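Probable enoyl-CoA hydratase/isomerase (Pseudomonas aeruginosa, PDB 7BOR) binds coenzyme A and belongs to the crotonase family, probably acting as a delta(3)-delta(2)-enoyl-CoA isomerase. Local coordinates at residues 87-92 with 111-116. Numbering follows the deposited sequence.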
loop_
_atom_site.group_PDB
_atom_site.type_symbol
_atom_site.label_atom_id
_atom_site.label_comp_id
_atom_site.label_asym_id
_atom_site.label_seq_id
_atom_site.Cartn_x
_atom_site.Cartn_y
_atom_site.Cartn_z
ATOM N N ALA A 87 -2.204 -10.969 -1.714
ATOM C CA ALA A 87 -3.639 -10.749 -1.884
ATOM C C ALA A 87 -3.933 -9.455 -2.666
ATOM O O ALA A 87 -4.710 -9.464 -3.623
ATOM C CB ALA A 87 -4.333 -10.722 -0.521
ATOM N N LEU A 88 -3.333 -8.335 -2.278
ATOM C CA LEU A 88 -3.583 -7.101 -3.034
ATOM C C LEU A 88 -3.048 -7.209 -4.463
ATOM O O LEU A 88 -3.760 -6.948 -5.443
ATOM C CB LEU A 88 -2.962 -5.936 -2.314
ATOM C CG LEU A 88 -3.192 -4.532 -2.888
ATOM C CD1 LEU A 88 -4.631 -4.178 -2.894
ATOM C CD2 LEU A 88 -2.366 -3.584 -2.026
ATOM N N LEU A 89 -1.808 -7.655 -4.606
ATOM C CA LEU A 89 -1.238 -7.803 -5.939
ATOM C C LEU A 89 -2.153 -8.611 -6.854
ATOM O O LEU A 89 -2.365 -8.258 -8.028
ATOM C CB LEU A 89 0.132 -8.458 -5.806
ATOM C CG LEU A 89 0.826 -8.872 -7.081
ATOM C CD1 LEU A 89 1.231 -7.605 -7.876
ATOM C CD2 LEU A 89 2.007 -9.715 -6.734
ATOM N N GLU A 90 -2.718 -9.694 -6.338
ATOM C CA GLU A 90 -3.524 -10.579 -7.172
ATOM C C GLU A 90 -5.004 -10.206 -7.147
ATOM O O GLU A 90 -5.809 -10.870 -7.807
ATOM C CB GLU A 90 -3.319 -12.047 -6.729
ATOM C CG GLU A 90 -1.852 -12.444 -6.568
ATOM C CD GLU A 90 -1.211 -12.828 -7.893
ATOM O OE1 GLU A 90 -1.934 -12.796 -8.900
ATOM O OE2 GLU A 90 -0.011 -13.187 -7.938
ATOM N N PHE A 91 -5.391 -9.171 -6.396
ATOM C CA PHE A 91 -6.805 -8.822 -6.315
ATOM C C PHE A 91 -7.318 -8.495 -7.719
ATOM O O PHE A 91 -6.734 -7.638 -8.405
ATOM C CB PHE A 91 -7.006 -7.657 -5.395
ATOM C CG PHE A 91 -8.416 -7.450 -4.994
ATOM C CD1 PHE A 91 -9.032 -8.297 -4.110
ATOM C CD2 PHE A 91 -9.114 -6.381 -5.466
ATOM C CE1 PHE A 91 -10.322 -8.045 -3.717
ATOM C CE2 PHE A 91 -10.386 -6.133 -5.071
ATOM C CZ PHE A 91 -10.991 -6.966 -4.210
ATOM N N PRO A 92 -8.342 -9.190 -8.216
ATOM C CA PRO A 92 -8.759 -8.998 -9.611
ATOM C C PRO A 92 -9.767 -7.886 -9.845
ATOM O O PRO A 92 -9.997 -7.545 -11.012
ATOM C CB PRO A 92 -9.379 -10.363 -9.963
ATOM C CG PRO A 92 -9.973 -10.805 -8.652
ATOM C CD PRO A 92 -9.015 -10.348 -7.586
ATOM N N LEU A 111 0.204 1.511 -2.725
ATOM C CA LEU A 111 -0.462 2.356 -3.710
ATOM C C LEU A 111 -0.045 1.996 -5.123
ATOM O O LEU A 111 -0.797 2.248 -6.074
ATOM C CB LEU A 111 -0.107 3.819 -3.418
ATOM C CG LEU A 111 -0.342 4.373 -2.005
ATOM C CD1 LEU A 111 0.065 5.814 -1.872
ATOM C CD2 LEU A 111 -1.804 4.153 -1.647
ATOM N N LEU A 112 1.149 1.426 -5.283
ATOM C CA LEU A 112 1.572 0.980 -6.610
ATOM C C LEU A 112 0.759 -0.205 -7.129
ATOM O O LEU A 112 0.865 -0.514 -8.314
ATOM C CB LEU A 112 3.067 0.619 -6.591
ATOM C CG LEU A 112 3.937 1.750 -6.086
ATOM C CD1 LEU A 112 5.369 1.271 -5.907
ATOM C CD2 LEU A 112 3.922 2.986 -7.063
ATOM N N HIS A 113 -0.085 -0.830 -6.304
ATOM C CA HIS A 113 -0.930 -1.941 -6.730
ATOM C C HIS A 113 -2.416 -1.579 -6.717
ATOM O O HIS A 113 -3.276 -2.452 -6.930
ATOM C CB HIS A 113 -0.642 -3.174 -5.843
ATOM C CG HIS A 113 0.808 -3.487 -5.788
ATOM N ND1 HIS A 113 1.419 -4.299 -6.713
ATOM C CD2 HIS A 113 1.798 -3.016 -4.983
ATOM C CE1 HIS A 113 2.719 -4.314 -6.487
ATOM N NE2 HIS A 113 2.974 -3.550 -5.438
ATOM N N CYS A 114 -2.742 -0.315 -6.507
ATOM C CA CYS A 114 -4.129 0.103 -6.528
ATOM C C CYS A 114 -4.471 0.597 -7.927
ATOM O O CYS A 114 -3.602 1.024 -8.698
ATOM C CB CYS A 114 -4.362 1.175 -5.486
ATOM S SG CYS A 114 -4.198 0.644 -3.736
ATOM N N ASP A 115 -5.745 0.526 -8.268
ATOM C CA ASP A 115 -6.148 0.998 -9.592
ATOM C C ASP A 115 -6.387 2.505 -9.654
ATOM O O ASP A 115 -6.212 3.118 -10.717
ATOM C CB ASP A 115 -7.363 0.215 -10.004
ATOM C CG ASP A 115 -7.052 -1.289 -9.978
ATOM O OD1 ASP A 115 -6.211 -1.762 -10.801
ATOM O OD2 ASP A 115 -7.575 -1.952 -9.068
ATOM N N LEU A 116 -6.798 3.101 -8.560
ATOM C CA LEU A 116 -6.898 4.544 -8.470
ATOM C C LEU A 116 -6.357 4.930 -7.118
ATOM O O LEU A 116 -6.492 4.192 -6.147
ATOM C CB LEU A 116 -8.315 5.036 -8.677
ATOM C CG LEU A 116 -8.961 4.701 -10.047
ATOM C CD1 LEU A 116 -10.487 5.025 -10.012
ATOM C CD2 LEU A 116 -8.293 5.403 -11.241
HETATM O O HOH W 1 -4.636 -4.964 -7.198
#
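Leu88 and Leu89, near the C-terminal end of helix 80-90, pack against His113 in a buried, mostly apolar contact of the crotonase fold. The two segments flank strand 95-99 of the main sheet in sequence: one leads into it, the other, a short 3-10 turn after helix 106-109, runs on to strand 116-120 beside it. His113 is touched at two places, the ring and CB. Leu89 holds its CG anti to the backbone N (chi1 172°), which carries CD1 to the histidine; this methyl lies 3.5 Å from ND1 of His113, approaching the ring obliquely. Leu88 meets the root of the same side chain, its CG 4.1 Å from CB of His113. At its far end, the ring is fixed by Phe138, which accepts a hydrogen bond from NE2 through its backbone O and also stacks on the imidazole with its own ring. Helix 200-233 closes over Leu89 with Ile215, Leu218 and Ile222, and Leu218 also touches His113. Alongside this packing, one ordered water links the two segments. Phe91 N is bonded to Leu88 O, yet that carbonyl also lies within hydrogen-bonding distance of the water. The same molecule bridges to the other segment, its oxygen 2.8 Å from Leu88 O and 2.9 Å from His113 O.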